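Local coordinates for DNA polymerase III subunit beta (Caulobacter crescentus, PDB 5WCE), which probably tethers DNA polymerases and other proteins to DNA, encircling the duplex as a ring-shaped head-to-tail homodimer and so conferring processivity, at residues S133-V138 with T226-V231; T177-V182 with P195-A200; Q234-E239 with S247-G252. All coordinates share one frame; numbering follows the deposited sequence.

Contact 1: residues S133-V138 with T226-V231; sequences SSRIAV and TVDLQV
T226 meets V138 at the start of 226-231: T226 CA makes a bent CA-H...O contact with V138 O, 3.2 Å away. V227 follows with two backbone bonds to V138, V138 N reaching V227 O at 2.8 Å, and turns its side chain onto the buried face, against T140 and L143 of helix 140-148. D228 faces A137 in a non-hydrogen-bonded pair. Its carboxylate lies alongside 133-138, OD1 3.7 Å from A137 CB and OD2 3.4 Å from R135 CD, too far from R135 NE for a salt bridge; that nitrogen is paired with E239 instead. This antiparallel pairing makes 136-139 the outermost strand, within this chain, of a sheet that begins in the N-terminal domain and crosses into the central one. L229 then exchanges two backbone bonds with I136, while L229 CB packs on V138 CG2 at 4.2 Å. Q230 is gripped at both ends of its amide: NE2 donates to S133 O at 2.9 Å, with a C=O...N angle of 164°, and OE1 accepts from R237. The same amide covers a guanidinium face of R135, OE1 4.2 Å above its plane and the two planes 34° apart. V231 closes the row, because S133 OG, turned back over its own backbone (chi1 65°), takes V231 N at 3.0 Å and gives its hydrogen to S134 O, while S133 N bonds to V231 O.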
ATOM      1  N   SER A 133     -28.642  -2.421 -27.636  1.00 32.86           N
ATOM      2  CA  SER A 133     -28.608  -1.478 -28.758  1.00 34.12           C
ATOM      3  C   SER A 133     -27.438  -1.813 -29.714  1.00 36.18           C
ATOM      4  O   SER A 133     -26.495  -2.559 -29.363  1.00 33.83           O
ATOM      5  CB  SER A 133     -28.414  -0.063 -28.262  1.00 32.58           C
ATOM      6  OG  SER A 133     -27.136   0.148 -27.638  1.00 29.58           O
ATOM      7  N   SER A 134     -27.499  -1.215 -30.899  1.00 38.80           N
ATOM      8  CA  SER A 134     -26.316  -1.108 -31.760  1.00 40.05           C
ATOM      9  C   SER A 134     -25.197  -0.356 -31.037  1.00 37.54           C
ATOM     10  O   SER A 134     -25.434   0.431 -30.113  1.00 36.08           O
ATOM     11  CB  SER A 134     -26.655  -0.413 -33.106  1.00 43.24           C
ATOM     12  OG  SER A 134     -27.198   0.881 -32.908  1.00 46.56           O
ATOM     13  N   ARG A 135     -23.975  -0.626 -31.468  1.00 37.21           N
ATOM     14  CA  ARG A 135     -22.777   0.020 -30.961  1.00 36.32           C
ATOM     15  C   ARG A 135     -22.850   1.536 -31.148  1.00 36.42           C
ATOM     16  O   ARG A 135     -23.187   2.024 -32.210  1.00 34.89           O
ATOM     17  CB  ARG A 135     -21.531  -0.535 -31.648  1.00 38.52           C
ATOM     18  CG  ARG A 135     -21.203  -1.942 -31.177  1.00 40.49           C
ATOM     19  CD  ARG A 135     -20.139  -2.571 -32.057  1.00 44.28           C
ATOM     20  NE  ARG A 135     -19.885  -3.922 -31.596  1.00 48.00           N
ATOM     21  CZ  ARG A 135     -20.699  -4.963 -31.816  1.00 52.04           C
ATOM     22  NH1 ARG A 135     -21.828  -4.837 -32.541  1.00 54.61           N
ATOM     23  NH2 ARG A 135     -20.371  -6.146 -31.320  1.00 51.11           N
ATOM     24  N   ILE A 136     -22.530   2.239 -30.072  1.00 35.06           N
ATOM     25  CA  ILE A 136     -22.438   3.685 -30.028  1.00 36.13           C
ATOM     26  C   ILE A 136     -20.977   4.025 -29.718  1.00 33.44           C
ATOM     27  O   ILE A 136     -20.497   3.742 -28.634  1.00 31.90           O
ATOM     28  CB  ILE A 136     -23.333   4.219 -28.911  1.00 36.31           C
ATOM     29  CG1 ILE A 136     -24.795   3.863 -29.182  1.00 38.17           C
ATOM     30  CG2 ILE A 136     -23.138   5.706 -28.754  1.00 37.90           C
ATOM     31  CD1 ILE A 136     -25.701   3.940 -27.978  1.00 39.01           C
ATOM     32  N   ALA A 137     -20.271   4.653 -30.653  1.00 33.71           N
ATOM     33  CA  ALA A 137     -18.872   5.057 -30.444  1.00 32.97           C
ATOM     34  C   ALA A 137     -18.823   6.293 -29.560  1.00 32.18           C
ATOM     35  O   ALA A 137     -19.505   7.282 -29.833  1.00 32.78           O
ATOM     36  CB  ALA A 137     -18.172   5.331 -31.755  1.00 34.61           C
ATOM     37  N   VAL A 138     -18.085   6.168 -28.456  1.00 31.24           N
ATOM     38  CA  VAL A 138     -17.883   7.228 -27.500  1.00 30.37           C
ATOM     39  C   VAL A 138     -16.419   7.541 -27.420  1.00 29.99           C
ATOM     40  O   VAL A 138     -15.593   6.658 -27.170  1.00 31.33           O
ATOM     41  CB  VAL A 138     -18.425   6.884 -26.082  1.00 28.20           C
ATOM     42  CG1 VAL A 138     -18.356   8.102 -25.184  1.00 26.98           C
ATOM     43  CG2 VAL A 138     -19.854   6.348 -26.187  1.00 29.07           C
ATOM     44  N   THR A 226     -11.795   5.546 -29.353  1.00 37.64           N
ATOM     45  CA  THR A 226     -13.170   5.406 -28.936  1.00 35.26           C
ATOM     46  C   THR A 226     -13.398   4.067 -28.253  1.00 33.05           C
ATOM     47  O   THR A 226     -12.613   3.129 -28.380  1.00 31.57           O
ATOM     48  CB  THR A 226     -14.178   5.586 -30.089  1.00 37.30           C
ATOM     49  OG1 THR A 226     -14.001   4.573 -31.047  1.00 36.09           O
ATOM     50  CG2 THR A 226     -14.013   6.922 -30.792  1.00 38.97           C
ATOM     51  N   VAL A 227     -14.451   4.047 -27.444  1.00 30.40           N
ATOM     52  CA  VAL A 227     -14.990   2.842 -26.794  1.00 29.68           C
ATOM     53  C   VAL A 227     -16.416   2.718 -27.354  1.00 29.60           C
ATOM     54  O   VAL A 227     -17.170   3.726 -27.419  1.00 29.02           O
ATOM     55  CB  VAL A 227     -15.026   2.999 -25.271  1.00 28.83           C
ATOM     56  CG1 VAL A 227     -15.798   1.877 -24.574  1.00 28.55           C
ATOM     57  CG2 VAL A 227     -13.617   3.104 -24.746  1.00 29.22           C
ATOM     58  N   ASP A 228     -16.764   1.505 -27.789  1.00 28.65           N
ATOM     59  CA  ASP A 228     -18.121   1.206 -28.167  1.00 28.86           C
ATOM     60  C   ASP A 228     -19.028   0.865 -26.941  1.00 28.41           C
ATOM     61  O   ASP A 228     -18.670   0.031 -26.084  1.00 26.70           O
ATOM     62  CB  ASP A 228     -18.139   0.099 -29.236  1.00 30.25           C
ATOM     63  CG  ASP A 228     -17.815   0.627 -30.634  1.00 31.81           C
ATOM     64  OD1 ASP A 228     -17.607   1.845 -30.813  1.00 34.08           O
ATOM     65  OD2 ASP A 228     -17.829  -0.136 -31.583  1.00 32.26           O
ATOM     66  N   LEU A 229     -20.198   1.518 -26.871  1.00 27.49           N
ATOM     67  CA  LEU A 229     -21.135   1.326 -25.804  1.00 27.15           C
ATOM     68  C   LEU A 229     -22.425   0.752 -26.384  1.00 28.57           C
ATOM     69  O   LEU A 229     -22.938   1.188 -27.456  1.00 29.90           O
ATOM     70  CB  LEU A 229     -21.397   2.655 -25.083  1.00 27.88           C
ATOM     71  CG  LEU A 229     -22.423   2.681 -23.963  1.00 28.26           C
ATOM     72  CD1 LEU A 229     -21.960   1.878 -22.761  1.00 27.22           C
ATOM     73  CD2 LEU A 229     -22.620   4.121 -23.525  1.00 29.33           C
ATOM     74  N   GLN A 230     -22.965  -0.245 -25.689  1.00 27.10           N
ATOM     75  CA  GLN A 230     -24.275  -0.763 -25.979  1.00 27.93           C
ATOM     76  C   GLN A 230     -25.072  -0.794 -24.706  1.00 27.83           C
ATOM     77  O   GLN A 230     -24.534  -1.045 -23.617  1.00 24.70           O
ATOM     78  CB  GLN A 230     -24.221  -2.148 -26.625  1.00 27.86           C
ATOM     79  CG  GLN A 230     -23.516  -2.175 -27.955  1.00 28.52           C
ATOM     80  CD  GLN A 230     -23.206  -3.592 -28.400  1.00 29.18           C
ATOM     81  OE1 GLN A 230     -22.238  -4.201 -27.943  1.00 28.61           O
ATOM     82  NE2 GLN A 230     -24.021  -4.109 -29.282  1.00 29.78           N
ATOM     83  N   VAL A 231     -26.368  -0.531 -24.858  1.00 29.22           N
ATOM     84  CA  VAL A 231     -27.234  -0.428 -23.710  1.00 30.86           C
ATOM     85  C   VAL A 231     -28.583  -1.075 -23.995  1.00 30.89           C
ATOM     86  O   VAL A 231     -29.082  -1.026 -25.103  1.00 32.30           O
ATOM     87  CB  VAL A 231     -27.467   1.044 -23.341  1.00 32.52           C
ATOM     88  CG1 VAL A 231     -28.362   1.150 -22.121  1.00 34.65           C
ATOM     89  CG2 VAL A 231     -26.156   1.751 -23.081  1.00 32.44           C
TER

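Contact 2: residues T177-V182 with P195-A200; sequences TKLRAV and PAPEGA
The open end of a beta hairpin is where T177 and L179 meet A196 and P197: strand 176-184 sets out beside the point at which its partner, strand 188-195, runs out into a loop. One backbone bond spans the gap, from A196 N to T177 O at 2.8 Å, with an N-H...O angle of 157° and the donor tilted 26° from the carbonyl plane. Just inside it, K178 and P195 form an antiparallel non-hydrogen-bonded pair whose side chains diverge. K178 NZ makes a weak, long ion pair with E193.

Methyl groups add to the backbone bond: A196 CB lies 3.7 Å from T177 CG2, and 3.2 Å from the carbonyl T177 O. The threonine methyl reaches the alanine because it lies anti to the backbone N of T177, while OG1 takes the position beside that nitrogen. V201 touches both T177 and A196. Next to this, the L179 side chain crosses the P197 ring at about a right angle, L179 CD2 coming to 3.9 Å from P197 CD and L179 CB to 4.0 Å from that same ring carbon. The leucine also packs on M194, and P197 itself reaches V138.

Past the strand, in the loop, the chain turns back at P197-A200. A200 N bonds to P197 O at 3.0 Å, and G199, at the third position, has a positive phi of 94°. With E198 extended before it, P197-A200 is a type II beta turn. The whole belongs to the beta hairpin 176-184/188-195 of the central domain, whose second strand gives way to a loop that carries this turn and leads toward strand 206-209.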
ATOM      1  N   THR A 177     -28.744  17.545 -26.806  1.00 44.19           N
ATOM      2  CA  THR A 177     -28.820  16.387 -25.925  1.00 40.07           C
ATOM      3  C   THR A 177     -27.429  16.102 -25.303  1.00 36.71           C
ATOM      4  O   THR A 177     -26.429  16.078 -25.991  1.00 35.71           O
ATOM      5  CB  THR A 177     -29.378  15.175 -26.687  1.00 41.11           C
ATOM      6  OG1 THR A 177     -30.714  15.488 -27.111  1.00 42.48           O
ATOM      7  CG2 THR A 177     -29.410  13.957 -25.793  1.00 38.88           C
ATOM      8  N   LYS A 178     -27.396  15.890 -24.007  1.00 34.21           N
ATOM      9  CA  LYS A 178     -26.172  15.527 -23.296  1.00 32.97           C
ATOM     10  C   LYS A 178     -26.198  14.075 -22.843  1.00 29.89           C
ATOM     11  O   LYS A 178     -27.207  13.621 -22.389  1.00 29.75           O
ATOM     12  CB  LYS A 178     -26.022  16.458 -22.111  1.00 34.14           C
ATOM     13  CG  LYS A 178     -25.629  17.834 -22.635  1.00 36.30           C
ATOM     14  CD  LYS A 178     -26.258  18.924 -21.856  1.00 38.10           C
ATOM     15  CE  LYS A 178     -25.770  20.251 -22.419  1.00 40.16           C
ATOM     16  NZ  LYS A 178     -26.033  21.259 -21.390  1.00 43.60           N
ATOM     17  N   LEU A 179     -25.084  13.374 -22.995  1.00 28.88           N
ATOM     18  CA  LEU A 179     -24.841  12.117 -22.270  1.00 27.28           C
ATOM     19  C   LEU A 179     -24.320  12.486 -20.861  1.00 25.56           C
ATOM     20  O   LEU A 179     -23.277  13.135 -20.753  1.00 23.77           O
ATOM     21  CB  LEU A 179     -23.836  11.255 -23.020  1.00 27.72           C
ATOM     22  CG  LEU A 179     -23.467   9.895 -22.415  1.00 26.78           C
ATOM     23  CD1 LEU A 179     -24.685   9.017 -22.323  1.00 27.06           C
ATOM     24  CD2 LEU A 179     -22.404   9.192 -23.238  1.00 27.00           C
ATOM     25  N   ARG A 180     -25.039  12.041 -19.820  1.00 23.57           N
ATOM     26  CA  ARG A 180     -24.820  12.481 -18.452  1.00 23.27           C
ATOM     27  C   ARG A 180     -24.601  11.280 -17.519  1.00 21.17           C
ATOM     28  O   ARG A 180     -25.239  10.235 -17.672  1.00 21.55           O
ATOM     29  CB  ARG A 180     -26.032  13.314 -17.965  1.00 24.00           C
ATOM     30  CG  ARG A 180     -25.919  13.814 -16.514  1.00 24.85           C
ATOM     31  CD  ARG A 180     -27.160  14.597 -16.125  1.00 26.95           C
ATOM     32  NE  ARG A 180     -27.162  15.921 -16.724  1.00 28.46           N
ATOM     33  CZ  ARG A 180     -28.106  16.856 -16.507  1.00 31.99           C
ATOM     34  NH1 ARG A 180     -29.170  16.610 -15.728  1.00 32.54           N
ATOM     35  NH2 ARG A 180     -27.998  18.052 -17.089  1.00 32.92           N
ATOM     36  N   ALA A 181     -23.692  11.435 -16.587  1.00 19.29           N
ATOM     37  CA  ALA A 181     -23.448  10.479 -15.533  1.00 18.42           C
ATOM     38  C   ALA A 181     -23.705  11.165 -14.184  1.00 18.44           C
ATOM     39  O   ALA A 181     -23.174  12.265 -13.943  1.00 18.81           O
ATOM     40  CB  ALA A 181     -22.032   9.966 -15.610  1.00 17.62           C
ATOM     41  N   VAL A 182     -24.521  10.536 -13.349  1.00 18.37           N
ATOM     42  CA  VAL A 182     -24.841  11.055 -11.997  1.00 18.72           C
ATOM     43  C   VAL A 182     -24.558   9.959 -10.961  1.00 19.35           C
ATOM     44  O   VAL A 182     -24.945   8.793 -11.146  1.00 18.90           O
ATOM     45  CB  VAL A 182     -26.289  11.508 -11.845  1.00 19.54           C
ATOM     46  CG1 VAL A 182     -26.596  11.850 -10.388  1.00 19.39           C
ATOM     47  CG2 VAL A 182     -26.568  12.713 -12.717  1.00 20.41           C
ATOM     48  N   PRO A 195     -21.637  16.497 -24.746  1.00 29.87           N
ATOM     49  CA  PRO A 195     -22.573  16.412 -25.871  1.00 31.56           C
ATOM     50  C   PRO A 195     -22.809  14.947 -26.229  1.00 31.17           C
ATOM     51  O   PRO A 195     -21.860  14.172 -26.290  1.00 30.22           O
ATOM     52  CB  PRO A 195     -21.867  17.161 -27.017  1.00 33.24           C
ATOM     53  CG  PRO A 195     -20.822  18.008 -26.346  1.00 33.13           C
ATOM     54  CD  PRO A 195     -20.442  17.294 -25.072  1.00 30.59           C
ATOM     55  N   ALA A 196     -24.069  14.579 -26.458  1.00 31.86           N
ATOM     56  CA  ALA A 196     -24.407  13.174 -26.692  1.00 31.80           C
ATOM     57  C   ALA A 196     -23.779  12.711 -27.995  1.00 33.05           C
ATOM     58  O   ALA A 196     -24.018  13.318 -29.036  1.00 32.95           O
ATOM     59  CB  ALA A 196     -25.912  12.976 -26.708  1.00 31.86           C
ATOM     60  N   PRO A 197     -22.948  11.645 -27.947  1.00 33.79           N
ATOM     61  CA  PRO A 197     -22.436  11.059 -29.189  1.00 35.44           C
ATOM     62  C   PRO A 197     -23.551  10.683 -30.141  1.00 39.09           C
ATOM     63  O   PRO A 197     -24.705  10.451 -29.718  1.00 37.16           O
ATOM     64  CB  PRO A 197     -21.702   9.787 -28.737  1.00 34.79           C
ATOM     65  CG  PRO A 197     -21.466   9.962 -27.296  1.00 33.37           C
ATOM     66  CD  PRO A 197     -22.528  10.888 -26.762  1.00 33.12           C
ATOM     67  N   GLU A 198     -23.244  10.658 -31.431  1.00 42.83           N
ATOM     68  CA  GLU A 198     -24.198  10.191 -32.422  1.00 47.27           C
ATOM     69  C   GLU A 198     -24.612   8.758 -32.058  1.00 44.63           C
ATOM     70  O   GLU A 198     -23.746   7.924 -31.805  1.00 44.13           O
ATOM     71  CB  GLU A 198     -23.572  10.260 -33.817  1.00 51.31           C
ATOM     72  CG  GLU A 198     -24.513   9.857 -34.924  1.00 55.92           C
ATOM     73  CD  GLU A 198     -23.857   9.931 -36.286  1.00 59.90           C
ATOM     74  OE1 GLU A 198     -24.038  10.985 -36.948  1.00 64.05           O
ATOM     75  OE2 GLU A 198     -23.201   8.924 -36.697  1.00 62.09           O
ATOM     76  N   GLY A 199     -25.925   8.522 -31.985  1.00 44.33           N
ATOM     77  CA  GLY A 199     -26.469   7.223 -31.591  1.00 42.91           C
ATOM     78  C   GLY A 199     -26.804   7.036 -30.115  1.00 40.75           C
ATOM     79  O   GLY A 199     -27.483   6.097 -29.743  1.00 40.41           O
ATOM     80  N   ALA A 200     -26.346   7.935 -29.253  1.00 37.56           N
ATOM     81  CA  ALA A 200     -26.633   7.834 -27.847  1.00 35.52           C
ATOM     82  C   ALA A 200     -27.915   8.495 -27.493  1.00 35.45           C
ATOM     83  O   ALA A 200     -28.409   8.271 -26.404  1.00 34.84           O
ATOM     84  CB  ALA A 200     -25.516   8.468 -27.053  1.00 35.04           C
TER

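Contact 3: residues Q234-E239 with S247-G252; sequences QKVRFE and SKVIDG
V236 and S247 make the tight part of this contact, an antiparallel hydrogen-bonded pair near the open end of the hairpin 235-240/243-248. V236 N reaches S247 O at 2.9 Å and S247 N reaches V236 O at 2.8 Å. Both bonds are straight, with N-H...O angles of 163°, and each donor lies nearly on the line of the carbonyl it uses. Alongside them V236 CG1 stands 3.8 Å from S247 O and 4.1 Å from V249 CG1. With chi1 -63°, V249 CG1 lies beside its own backbone N and comes close to V236 N, while V249 CG2 leans on Q234 O at 3.7 Å. From beyond the hairpin V208 covers V236 and V206 covers V249.

S247 OG is held firmly too. It donates to K248 O at 2.6 Å, in the carbonyl plane and on a lone pair, and T212 OG1 is a second partner.

Toward the surface the ladder slackens. V249 N to Q234 O is a weak bond, 3.4 Å long and bent to 136°. K248 is exposed, whereas the bent chain of K235 carries NZ to S128 O. K235 CA makes a CA-H...O contact with S247 O, which thus has a lesser contact besides its bond from V236 N. Strong backbone bonds backed by apolar branches on one side, and a single weak backbone bond from V249 N to Q234 O, near exposed Q234 and K248, on the other, suggest a hairpin end that is fixed at V236-S247 and probably more yielding at Q234-V249.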
ATOM      1  N   GLN A 234     -31.590  -3.956 -19.318  1.00 33.45           N
ATOM      2  CA  GLN A 234     -31.045  -5.032 -18.503  1.00 34.23           C
ATOM      3  C   GLN A 234     -29.527  -5.155 -18.540  1.00 31.34           C
ATOM      4  O   GLN A 234     -28.957  -5.818 -17.684  1.00 30.20           O
ATOM      5  CB  GLN A 234     -31.658  -6.368 -18.929  1.00 36.71           C
ATOM      6  CG  GLN A 234     -33.161  -6.448 -18.775  1.00 40.99           C
ATOM      7  CD  GLN A 234     -33.956  -5.798 -19.914  1.00 43.96           C
ATOM      8  OE1 GLN A 234     -33.489  -5.704 -21.058  1.00 45.49           O
ATOM      9  NE2 GLN A 234     -35.170  -5.354 -19.603  1.00 47.39           N
ATOM     10  N   LYS A 235     -28.871  -4.555 -19.523  1.00 30.48           N
ATOM     11  CA  LYS A 235     -27.423  -4.795 -19.761  1.00 30.38           C
ATOM     12  C   LYS A 235     -26.721  -3.601 -20.320  1.00 27.70           C
ATOM     13  O   LYS A 235     -27.327  -2.749 -20.973  1.00 27.57           O
ATOM     14  CB  LYS A 235     -27.178  -5.940 -20.746  1.00 31.63           C
ATOM     15  CG  LYS A 235     -27.716  -7.264 -20.261  1.00 35.31           C
ATOM     16  CD  LYS A 235     -26.858  -8.420 -20.616  1.00 38.07           C
ATOM     17  CE  LYS A 235     -26.948  -9.503 -19.546  1.00 39.80           C
ATOM     18  NZ  LYS A 235     -27.944 -10.457 -19.957  1.00 40.57           N
ATOM     19  N   VAL A 236     -25.428  -3.561 -20.078  1.00 25.68           N
ATOM     20  CA  VAL A 236     -24.544  -2.602 -20.684  1.00 25.74           C
ATOM     21  C   VAL A 236     -23.317  -3.373 -21.186  1.00 25.06           C
ATOM     22  O   VAL A 236     -22.911  -4.372 -20.576  1.00 23.43           O
ATOM     23  CB  VAL A 236     -24.230  -1.444 -19.709  1.00 25.93           C
ATOM     24  CG1 VAL A 236     -23.499  -1.889 -18.486  1.00 24.94           C
ATOM     25  CG2 VAL A 236     -23.382  -0.396 -20.363  1.00 27.70           C
ATOM     26  N   ARG A 237     -22.786  -2.961 -22.328  1.00 25.35           N
ATOM     27  CA  ARG A 237     -21.580  -3.565 -22.905  1.00 25.26           C
ATOM     28  C   ARG A 237     -20.624  -2.480 -23.380  1.00 25.37           C
ATOM     29  O   ARG A 237     -21.006  -1.549 -24.104  1.00 24.80           O
ATOM     30  CB  ARG A 237     -21.932  -4.513 -24.028  1.00 26.83           C
ATOM     31  CG  ARG A 237     -20.767  -5.334 -24.594  1.00 27.44           C
ATOM     32  CD  ARG A 237     -21.305  -6.446 -25.457  1.00 29.90           C
ATOM     33  NE  ARG A 237     -20.234  -7.264 -25.976  1.00 31.21           N
ATOM     34  CZ  ARG A 237     -19.471  -6.975 -27.016  1.00 34.69           C
ATOM     35  NH1 ARG A 237     -19.697  -5.877 -27.748  1.00 37.87           N
ATOM     36  NH2 ARG A 237     -18.532  -7.856 -27.396  1.00 35.72           N
ATOM     37  N   PHE A 238     -19.374  -2.602 -22.960  1.00 24.55           N
ATOM     38  CA  PHE A 238     -18.304  -1.729 -23.388  1.00 25.44           C
ATOM     39  C   PHE A 238     -17.382  -2.606 -24.229  1.00 27.57           C
ATOM     40  O   PHE A 238     -16.919  -3.658 -23.755  1.00 26.90           O
ATOM     41  CB  PHE A 238     -17.518  -1.212 -22.226  1.00 24.46           C
ATOM     42  CG  PHE A 238     -18.301  -0.447 -21.218  1.00 25.11           C
ATOM     43  CD1 PHE A 238     -18.352   0.948 -21.286  1.00 25.71           C
ATOM     44  CD2 PHE A 238     -18.883  -1.095 -20.110  1.00 24.85           C
ATOM     45  CE1 PHE A 238     -19.046   1.671 -20.343  1.00 25.69           C
ATOM     46  CE2 PHE A 238     -19.571  -0.359 -19.166  1.00 24.98           C
ATOM     47  CZ  PHE A 238     -19.642   1.027 -19.286  1.00 25.49           C
ATOM     48  N   GLU A 239     -17.092  -2.171 -25.438  1.00 29.93           N
ATOM     49  CA  GLU A 239     -16.067  -2.818 -26.272  1.00 33.73           C
ATOM     50  C   GLU A 239     -14.818  -1.919 -26.452  1.00 34.85           C
ATOM     51  O   GLU A 239     -14.939  -0.743 -26.889  1.00 36.26           O
ATOM     52  CB  GLU A 239     -16.672  -3.086 -27.626  1.00 36.58           C
ATOM     53  CG  GLU A 239     -16.598  -4.493 -28.132  1.00 41.79           C
ATOM     54  CD  GLU A 239     -17.208  -4.569 -29.496  1.00 45.34           C
ATOM     55  OE1 GLU A 239     -16.667  -3.946 -30.452  1.00 50.93           O
ATOM     56  OE2 GLU A 239     -18.283  -5.175 -29.611  1.00 49.45           O
ATOM     57  N   SER A 247     -22.177  -6.307 -18.700  1.00 20.63           N
ATOM     58  CA  SER A 247     -22.625  -6.279 -17.292  1.00 20.61           C
ATOM     59  C   SER A 247     -24.118  -6.157 -17.159  1.00 21.91           C
ATOM     60  O   SER A 247     -24.793  -5.438 -17.955  1.00 21.41           O
ATOM     61  CB  SER A 247     -21.945  -5.104 -16.534  1.00 20.18           C
ATOM     62  OG  SER A 247     -22.434  -4.962 -15.195  1.00 20.44           O
ATOM     63  N   LYS A 248     -24.661  -6.816 -16.127  1.00 22.87           N
ATOM     64  CA  LYS A 248     -26.008  -6.462 -15.639  1.00 24.45           C
ATOM     65  C   LYS A 248     -26.006  -5.004 -15.152  1.00 23.67           C
ATOM     66  O   LYS A 248     -24.955  -4.431 -14.841  1.00 21.00           O
ATOM     67  CB  LYS A 248     -26.429  -7.328 -14.464  1.00 26.06           C
ATOM     68  CG  LYS A 248     -26.603  -8.802 -14.815  1.00 27.86           C
ATOM     69  CD  LYS A 248     -26.810  -9.611 -13.555  1.00 30.10           C
ATOM     70  CE  LYS A 248     -26.874 -11.086 -13.924  1.00 32.85           C
ATOM     71  NZ  LYS A 248     -27.029 -11.930 -12.717  1.00 35.01           N
ATOM     72  N   VAL A 249     -27.215  -4.454 -15.077  1.00 24.12           N
ATOM     73  CA  VAL A 249     -27.420  -3.096 -14.565  1.00 25.57           C
ATOM     74  C   VAL A 249     -28.242  -3.221 -13.302  1.00 26.45           C
ATOM     75  O   VAL A 249     -28.856  -4.239 -13.074  1.00 28.38           O
ATOM     76  CB  VAL A 249     -28.097  -2.140 -15.595  1.00 25.82           C
ATOM     77  CG1 VAL A 249     -27.196  -1.941 -16.830  1.00 25.37           C
ATOM     78  CG2 VAL A 249     -29.450  -2.576 -15.957  1.00 27.03           C
ATOM     79  N   ILE A 250     -28.194  -2.229 -12.440  1.00 26.77           N
ATOM     80  CA  ILE A 250     -28.976  -2.287 -11.219  1.00 28.64           C
ATOM     81  C   ILE A 250     -30.462  -2.042 -11.550  1.00 31.78           C
ATOM     82  O   ILE A 250     -30.788  -1.044 -12.167  1.00 30.56           O
ATOM     83  CB  ILE A 250     -28.445  -1.325 -10.160  1.00 27.40           C
ATOM     84  CG1 ILE A 250     -27.056  -1.789  -9.747  1.00 26.91           C
ATOM     85  CG2 ILE A 250     -29.413  -1.263  -8.980  1.00 28.61           C
ATOM     86  CD1 ILE A 250     -26.278  -0.855  -8.881  1.00 26.61           C
ATOM     87  N   ASP A 251     -31.305  -2.984 -11.121  1.00 36.26           N
ATOM     88  CA  ASP A 251     -32.718  -2.996 -11.431  1.00 44.10           C
ATOM     89  C   ASP A 251     -33.335  -2.022 -10.439  1.00 46.92           C
ATOM     90  O   ASP A 251     -33.371  -2.280  -9.232  1.00 50.83           O
ATOM     91  CB  ASP A 251     -33.296  -4.423 -11.256  1.00 48.00           C
ATOM     92  CG  ASP A 251     -34.797  -4.505 -11.517  1.00 53.32           C
ATOM     93  OD1 ASP A 251     -35.359  -3.692 -12.292  1.00 56.52           O
ATOM     94  OD2 ASP A 251     -35.437  -5.405 -10.931  1.00 56.85           O
ATOM     95  N   GLY A 252     -33.748  -0.872 -10.937  1.00 48.92           N
ATOM     96  CA  GLY A 252     -34.626  -0.007 -10.171  1.00 50.99           C
ATOM     97  C   GLY A 252     -34.626   1.417 -10.716  1.00 50.57           C
ATOM     98  O   GLY A 252     -34.016   1.717 -11.753  1.00 50.15           O
TER

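In the fold
Contacts 1 and 3 hold neighbouring parts of one sheet: strand 226-231 pairs with 136-139 in contact 1 and with 235-240 beyond it, where D228 O and E239 N, and Q230 N and R237 O, probably bond. L229 packs on V236 between them. Both are partly buried, whereas contact 2 is a surface contact on the other sheet that the central domain helps to build. Contact 2 is nested in the loop closed by contact 1 and touches it, G199 O lying against I136 CD1 and P197 CB against A137 O. Contact 1 adds side-chain bonds to a longer backbone ladder; contact 3 has a shorter ladder, and contact 2 relies mostly on methyl and proline packing.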